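Local coordinates for protein SSD1 (Saccharomyces cerevisiae S288C, PDB 7AM1) that binds mRNA and represses its translation as a non-enzymatic pseudonuclease of the RNase II family, and is implicated in control of the G1 phase, at residues A[420-424]-A[532-536]; A[466-470]-A[676-681]. All blocks are in the same frame, centred on the assembly; numbering follows the deposited sequence.

Interaction 1 (A[420-424]-A[532-536])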
ATOM      1  N   VAL A 420       6.431   9.632   6.910  1.00 36.84           N
ATOM      2  CA  VAL A 420       5.892   8.297   7.126  1.00 36.66           C
ATOM      3  C   VAL A 420       4.803   8.390   8.181  1.00 35.90           C
ATOM      4  O   VAL A 420       5.016   8.977   9.249  1.00 37.18           O
ATOM      5  CB  VAL A 420       6.981   7.301   7.561  1.00 39.70           C
ATOM      6  CG1 VAL A 420       6.397   5.901   7.657  1.00 40.36           C
ATOM      7  CG2 VAL A 420       8.156   7.337   6.596  1.00 40.61           C
ATOM      8  N   PHE A 421       3.640   7.816   7.885  1.00 34.05           N
ATOM      9  CA  PHE A 421       2.510   7.818   8.804  1.00 34.89           C
ATOM     10  C   PHE A 421       2.149   6.381   9.154  1.00 35.13           C
ATOM     11  O   PHE A 421       1.767   5.595   8.280  1.00 34.61           O
ATOM     12  CB  PHE A 421       1.322   8.562   8.198  1.00 35.54           C
ATOM     13  CG  PHE A 421       1.641   9.978   7.828  1.00 36.98           C
ATOM     14  CD1 PHE A 421       1.507  10.996   8.755  1.00 38.70           C
ATOM     15  CD2 PHE A 421       2.110  10.286   6.564  1.00 37.33           C
ATOM     16  CE1 PHE A 421       1.810  12.297   8.420  1.00 39.25           C
ATOM     17  CE2 PHE A 421       2.413  11.594   6.222  1.00 37.47           C
ATOM     18  CZ  PHE A 421       2.269  12.596   7.154  1.00 38.48           C
ATOM     19  N   MET A 422       2.294   6.042  10.428  1.00 35.84           N
ATOM     20  CA  MET A 422       1.930   4.751  10.976  1.00 36.88           C
ATOM     21  C   MET A 422       0.961   4.959  12.130  1.00 39.00           C
ATOM     22  O   MET A 422       0.974   6.018  12.765  1.00 39.34           O
ATOM     23  CB  MET A 422       3.172   4.004  11.469  1.00 38.34           C
ATOM     24  CG  MET A 422       4.156   3.707  10.354  1.00 39.28           C
ATOM     25  SD  MET A 422       5.779   3.196  10.931  1.00 41.25           S
ATOM     26  CE  MET A 422       6.358   4.685  11.737  1.00 43.02           C
ATOM     27  N   PRO A 423       0.098   3.984  12.422  1.00 42.51           N
ATOM     28  CA  PRO A 423      -0.805   4.161  13.572  1.00 44.63           C
ATOM     29  C   PRO A 423      -0.050   4.460  14.855  1.00 46.12           C
ATOM     30  O   PRO A 423      -0.514   5.260  15.678  1.00 48.98           O
ATOM     31  CB  PRO A 423      -1.549   2.819  13.645  1.00 45.59           C
ATOM     32  CG  PRO A 423      -1.419   2.226  12.264  1.00 44.35           C
ATOM     33  CD  PRO A 423      -0.092   2.683  11.753  1.00 43.10           C
ATOM     34  N   GLN A 424       1.120   3.841  15.031  1.00 43.36           N
ATOM     35  CA  GLN A 424       1.898   3.952  16.255  1.00 43.86           C
ATOM     36  C   GLN A 424       2.768   5.199  16.304  1.00 44.60           C
ATOM     37  O   GLN A 424       3.116   5.653  17.401  1.00 45.54           O
ATOM     38  CB  GLN A 424       2.830   2.743  16.414  1.00 43.85           C
ATOM     39  CG  GLN A 424       2.165   1.394  16.376  1.00 44.36           C
ATOM     40  CD  GLN A 424       1.985   0.885  14.968  1.00 43.13           C
ATOM     41  OE1 GLN A 424       1.906   1.669  14.024  1.00 41.01           O
ATOM     42  NE2 GLN A 424       1.931  -0.434  14.814  1.00 43.81           N
ATOM     43  N   LYS A 532      -2.209   7.468   3.528  1.00 32.64           N
ATOM     44  CA  LYS A 532      -3.016   8.156   4.522  1.00 33.62           C
ATOM     45  C   LYS A 532      -2.113   8.952   5.455  1.00 34.48           C
ATOM     46  O   LYS A 532      -0.974   8.564   5.735  1.00 35.87           O
ATOM     47  CB  LYS A 532      -3.834   7.164   5.350  1.00 33.13           C
ATOM     48  CG  LYS A 532      -4.968   6.481   4.613  1.00 32.94           C
ATOM     49  CD  LYS A 532      -5.793   5.641   5.586  1.00 34.42           C
ATOM     50  CE  LYS A 532      -7.013   5.046   4.915  1.00 35.03           C
ATOM     51  NZ  LYS A 532      -7.741   4.133   5.836  1.00 36.43           N
ATOM     52  N   VAL A 533      -2.634  10.083   5.926  1.00 31.85           N
ATOM     53  CA  VAL A 533      -1.978  10.893   6.946  1.00 33.04           C
ATOM     54  C   VAL A 533      -2.506  10.435   8.299  1.00 33.76           C
ATOM     55  O   VAL A 533      -1.738  10.021   9.173  1.00 32.99           O
ATOM     56  CB  VAL A 533      -2.227  12.395   6.717  1.00 34.05           C
ATOM     57  CG1 VAL A 533      -1.699  13.217   7.889  1.00 34.11           C
ATOM     58  CG2 VAL A 533      -1.588  12.843   5.410  1.00 34.87           C
ATOM     59  N   LYS A 534      -3.823  10.504   8.483  1.00 36.23           N
ATOM     60  CA  LYS A 534      -4.469   9.856   9.620  1.00 37.57           C
ATOM     61  C   LYS A 534      -4.686   8.399   9.238  1.00 36.31           C
ATOM     62  O   LYS A 534      -5.455   8.103   8.320  1.00 35.98           O
ATOM     63  CB  LYS A 534      -5.787  10.539   9.970  1.00 40.78           C
ATOM     64  CG  LYS A 534      -6.313  10.189  11.365  1.00 45.14           C
ATOM     65  CD  LYS A 534      -7.021   8.849  11.427  1.00 49.91           C
ATOM     66  CE  LYS A 534      -7.241   8.404  12.879  1.00 55.16           C
ATOM     67  NZ  LYS A 534      -6.040   7.738  13.470  1.00 58.03           N
ATOM     68  N   VAL A 535      -4.009   7.492   9.918  1.00 37.23           N
ATOM     69  CA  VAL A 535      -4.038   6.087   9.532  1.00 37.92           C
ATOM     70  C   VAL A 535      -5.133   5.366  10.304  1.00 38.26           C
ATOM     71  O   VAL A 535      -5.342   5.605  11.498  1.00 40.30           O
ATOM     72  CB  VAL A 535      -2.666   5.425   9.761  1.00 39.84           C
ATOM     73  CG1 VAL A 535      -2.621   4.075   9.078  1.00 41.19           C
ATOM     74  CG2 VAL A 535      -1.541   6.315   9.240  1.00 39.62           C
ATOM     75  N   ASP A 536      -5.823   4.465   9.616  1.00 35.82           N
ATOM     76  CA  ASP A 536      -6.841   3.625  10.221  1.00 35.53           C
ATOM     77  C   ASP A 536      -6.346   2.188  10.296  1.00 34.83           C
ATOM     78  O   ASP A 536      -5.506   1.759   9.499  1.00 33.02           O
ATOM     79  CB  ASP A 536      -8.144   3.664   9.422  1.00 35.96           C
ATOM     80  CG  ASP A 536      -8.584   5.069   9.099  1.00 35.97           C
ATOM     81  OD1 ASP A 536      -8.815   5.847  10.045  1.00 37.32           O
ATOM     82  OD2 ASP A 536      -8.682   5.398   7.901  1.00 35.22           O
TER
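Phe421 lays one face of its ring over the backbone of Val533, whose CA sits 4.0 Å from the ring centroid and 17° off the normal, a CH-pi contact offset toward the rim. With CG anti to its own carbonyl carbon (chi1 -58°), the ring runs alongside the Val533 side chain, and its edge at CE1 meets Val533 CG1 at 3.7 Å. A flat aromatic suits this place because its face can lie on the Val533 CA while its edge reaches the CG1 methyl of the same valine. The carbonyl of Lys532 approaches the base of the phenylalanine, Lys532 O being 3.4 Å from Phe421 CB.

Val535 fills the angle between Phe421 and Pro423 with its two methyls. Val535 CG2 lies 3.5 Å from Phe421 O and 3.8 Å from Phe421 CB, and Val535 CG1 packs on the proline ring, 3.9 Å from Pro423 CG. An alanine in place of Phe421 would probably leave the Val533 backbone and its CG1 methyl without their aromatic cover.

The carbonyls of Phe421 and Lys532 both accept from Gln710 NE2, so one amide of helix 689-725 joins the two segments. Ile714 of that helix touches both Pro423 and Val535, Trp374 meets the Phe421 ring edge-to-face, and helix 311-321 packs against Met422, so that a short strand with the turn after it, and a loop, are buried together within the RNB domain.

Interaction 2 (A[466-470]-A[676-681])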
ATOM      1  N   TRP A 466      -7.483  30.727 -11.654  1.00 49.88           N
ATOM      2  CA  TRP A 466      -6.331  31.551 -11.314  1.00 49.93           C
ATOM      3  C   TRP A 466      -5.366  30.736 -10.464  1.00 47.79           C
ATOM      4  O   TRP A 466      -5.786  30.021  -9.550  1.00 45.10           O
ATOM      5  CB  TRP A 466      -6.752  32.810 -10.553  1.00 51.80           C
ATOM      6  CG  TRP A 466      -5.597  33.705 -10.193  1.00 53.71           C
ATOM      7  CD1 TRP A 466      -5.067  34.708 -10.956  1.00 55.51           C
ATOM      8  CD2 TRP A 466      -4.838  33.683  -8.979  1.00 53.56           C
ATOM      9  NE1 TRP A 466      -4.025  35.307 -10.292  1.00 55.29           N
ATOM     10  CE2 TRP A 466      -3.863  34.696  -9.077  1.00 53.96           C
ATOM     11  CE3 TRP A 466      -4.888  32.907  -7.817  1.00 53.81           C
ATOM     12  CZ2 TRP A 466      -2.945  34.951  -8.057  1.00 53.66           C
ATOM     13  CZ3 TRP A 466      -3.974  33.161  -6.807  1.00 53.89           C
ATOM     14  CH2 TRP A 466      -3.019  34.176  -6.933  1.00 53.71           C
ATOM     15  N   VAL A 467      -4.077  30.840 -10.777  1.00 49.78           N
ATOM     16  CA  VAL A 467      -3.022  30.154 -10.043  1.00 49.17           C
ATOM     17  C   VAL A 467      -1.912  31.158  -9.763  1.00 49.88           C
ATOM     18  O   VAL A 467      -1.436  31.829 -10.684  1.00 51.18           O
ATOM     19  CB  VAL A 467      -2.470  28.952 -10.833  1.00 48.52           C
ATOM     20  CG1 VAL A 467      -1.381  28.261 -10.043  1.00 46.22           C
ATOM     21  CG2 VAL A 467      -3.589  27.982 -11.182  1.00 49.15           C
ATOM     22  N   GLY A 468      -1.499  31.261  -8.505  1.00 46.02           N
ATOM     23  CA  GLY A 468      -0.465  32.227  -8.176  1.00 46.39           C
ATOM     24  C   GLY A 468      -0.086  32.171  -6.714  1.00 46.49           C
ATOM     25  O   GLY A 468      -0.620  31.376  -5.932  1.00 44.86           O
ATOM     26  N   GLU A 469       0.869  33.030  -6.362  1.00 49.20           N
ATOM     27  CA  GLU A 469       1.295  33.188  -4.978  1.00 50.49           C
ATOM     28  C   GLU A 469       0.303  34.058  -4.218  1.00 50.39           C
ATOM     29  O   GLU A 469      -0.278  34.996  -4.774  1.00 50.79           O
ATOM     30  CB  GLU A 469       2.694  33.799  -4.927  1.00 52.88           C
ATOM     31  CG  GLU A 469       3.758  32.911  -5.572  1.00 54.05           C
ATOM     32  CD  GLU A 469       5.108  33.591  -5.677  1.00 56.55           C
ATOM     33  OE1 GLU A 469       6.138  32.901  -5.514  1.00 56.79           O
ATOM     34  OE2 GLU A 469       5.135  34.818  -5.912  1.00 58.11           O
ATOM     35  N   SER A 470       0.105  33.737  -2.941  1.00 49.47           N
ATOM     36  CA  SER A 470      -0.950  34.366  -2.163  1.00 48.97           C
ATOM     37  C   SER A 470      -0.542  34.440  -0.698  1.00 48.35           C
ATOM     38  O   SER A 470       0.520  33.959  -0.291  1.00 47.95           O
ATOM     39  CB  SER A 470      -2.268  33.596  -2.301  1.00 48.32           C
ATOM     40  OG  SER A 470      -2.096  32.244  -1.905  1.00 48.92           O
ATOM     41  N   LEU A 676       6.310  25.623 -10.421  1.00 44.71           N
ATOM     42  CA  LEU A 676       5.158  26.497 -10.602  1.00 45.11           C
ATOM     43  C   LEU A 676       5.545  27.961 -10.434  1.00 46.50           C
ATOM     44  O   LEU A 676       5.103  28.818 -11.207  1.00 47.39           O
ATOM     45  CB  LEU A 676       4.050  26.130  -9.616  1.00 44.09           C
ATOM     46  CG  LEU A 676       2.784  26.996  -9.698  1.00 44.36           C
ATOM     47  CD1 LEU A 676       2.145  26.888 -11.073  1.00 45.16           C
ATOM     48  CD2 LEU A 676       1.802  26.617  -8.605  1.00 43.53           C
ATOM     49  N   LYS A 677       6.379  28.265  -9.438  1.00 46.07           N
ATOM     50  CA  LYS A 677       6.790  29.647  -9.228  1.00 47.35           C
ATOM     51  C   LYS A 677       7.546  30.191 -10.433  1.00 48.08           C
ATOM     52  O   LYS A 677       7.345  31.348 -10.825  1.00 47.52           O
ATOM     53  CB  LYS A 677       7.646  29.753  -7.971  1.00 49.93           C
ATOM     54  CG  LYS A 677       6.888  29.459  -6.694  1.00 53.65           C
ATOM     55  CD  LYS A 677       7.700  29.876  -5.493  1.00 59.92           C
ATOM     56  CE  LYS A 677       7.130  29.311  -4.224  1.00 64.84           C
ATOM     57  NZ  LYS A 677       8.059  29.532  -3.088  1.00 69.18           N
ATOM     58  N   ALA A 678       8.421  29.378 -11.034  1.00 49.76           N
ATOM     59  CA  ALA A 678       9.087  29.786 -12.268  1.00 51.65           C
ATOM     60  C   ALA A 678       8.067  30.139 -13.344  1.00 54.29           C
ATOM     61  O   ALA A 678       8.176  31.174 -14.009  1.00 55.59           O
ATOM     62  CB  ALA A 678      10.025  28.683 -12.757  1.00 49.99           C
ATOM     63  N   VAL A 679       7.056  29.285 -13.520  1.00 54.42           N
ATOM     64  CA  VAL A 679       6.000  29.570 -14.487  1.00 55.91           C
ATOM     65  C   VAL A 679       5.265  30.849 -14.105  1.00 57.98           C
ATOM     66  O   VAL A 679       5.014  31.718 -14.948  1.00 61.18           O
ATOM     67  CB  VAL A 679       5.040  28.372 -14.592  1.00 53.91           C
ATOM     68  CG1 VAL A 679       3.786  28.749 -15.362  1.00 54.48           C
ATOM     69  CG2 VAL A 679       5.736  27.217 -15.282  1.00 52.60           C
ATOM     70  N   ILE A 680       4.915  30.984 -12.824  1.00 56.42           N
ATOM     71  CA  ILE A 680       4.198  32.169 -12.363  1.00 56.85           C
ATOM     72  C   ILE A 680       4.984  33.429 -12.701  1.00 62.22           C
ATOM     73  O   ILE A 680       4.469  34.354 -13.341  1.00 65.58           O
ATOM     74  CB  ILE A 680       3.926  32.075 -10.850  1.00 52.67           C
ATOM     75  CG1 ILE A 680       2.803  31.078 -10.569  1.00 48.86           C
ATOM     76  CG2 ILE A 680       3.604  33.456 -10.273  1.00 53.91           C
ATOM     77  CD1 ILE A 680       2.684  30.696  -9.105  1.00 47.88           C
ATOM     78  N   HIS A 681       6.240  33.484 -12.266  1.00 62.68           N
ATOM     79  CA  HIS A 681       7.086  34.651 -12.467  1.00 66.20           C
ATOM     80  C   HIS A 681       7.783  34.653 -13.819  1.00 68.97           C
ATOM     81  O   HIS A 681       8.566  35.569 -14.094  1.00 67.19           O
ATOM     82  CB  HIS A 681       8.129  34.734 -11.349  1.00 68.53           C
ATOM     83  CG  HIS A 681       7.537  34.912  -9.987  1.00 72.50           C
ATOM     84  ND1 HIS A 681       6.699  35.960  -9.672  1.00 74.38           N
ATOM     85  CD2 HIS A 681       7.665  34.181  -8.856  1.00 73.03           C
ATOM     86  CE1 HIS A 681       6.335  35.865  -8.407  1.00 74.09           C
ATOM     87  NE2 HIS A 681       6.907  34.794  -7.888  1.00 72.96           N
TER
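Val467 to Glu469 of strand 466-470 face helix 676-681, the two axes running nearly perpendicular at 102° and approaching to 8.7 Å, with Gly468 and Ile680 nearest in the backbone. Alternate strand residues point at the helix. Val467 offers CG1, placed anti to the backbone N, to both methyls of Leu676; the distance from Val467 CG1 to Leu676 CD2 is 3.9 Å. Between the two strand side chains, Ile680 brings CD1 down on the backbone, 3.6 Å from Gly468 CA. Glycine suits this place on its other side, where a beta carbon would run into the indole of Trp466.

Glu469 reaches out beyond this apolar patch. Its carboxylate stands at the ring edge of His681, and His681 NE2 donates to Glu469 OE2 at 2.7 Å in a weak bond bent to 121°. The carboxylate and imidazole planes are 69° apart. The second oxygen lies beside the aliphatic part of Lys677, Glu469 OE1 being 3.4 Å from Lys677 CD. Lys677 NZ, 4.6 Å from Glu469 OE1, instead forms a salt bridge with Asp398, although the nearby opposite charges probably still attract.

Val467, Leu676 and Ile680 thus make the apolar part between helix and sheet, and Glu469 and His681 the polar part beside it, as in a helix laid across a beta-sheet. Here helix 668-681 crosses strand 462-472 of the mixed RNB-domain sheet.

In the fold
Interactions 1 and 2 belong to the same RNB domain but do not touch: their centres are about 32 Å apart and their nearest atoms about 20 Å. The centre of interaction 1, which is buried, lies about 12 Å from the centre of the chain, and that of interaction 2, only partly buried, about 33 Å. Their segments alternate in sequence, 420-424, 466-470, 532-536 and 676-681, so the two closures interlock along the chain. Helix 544-568, which follows the loop of 532-536, also touches Val467 and Val679 of interaction 2, giving an indirect connection. One contact therefore joins a short strand and its turn to a loop, the other a sheet to a helix, within an RNase II-family domain that is non-enzymatic here.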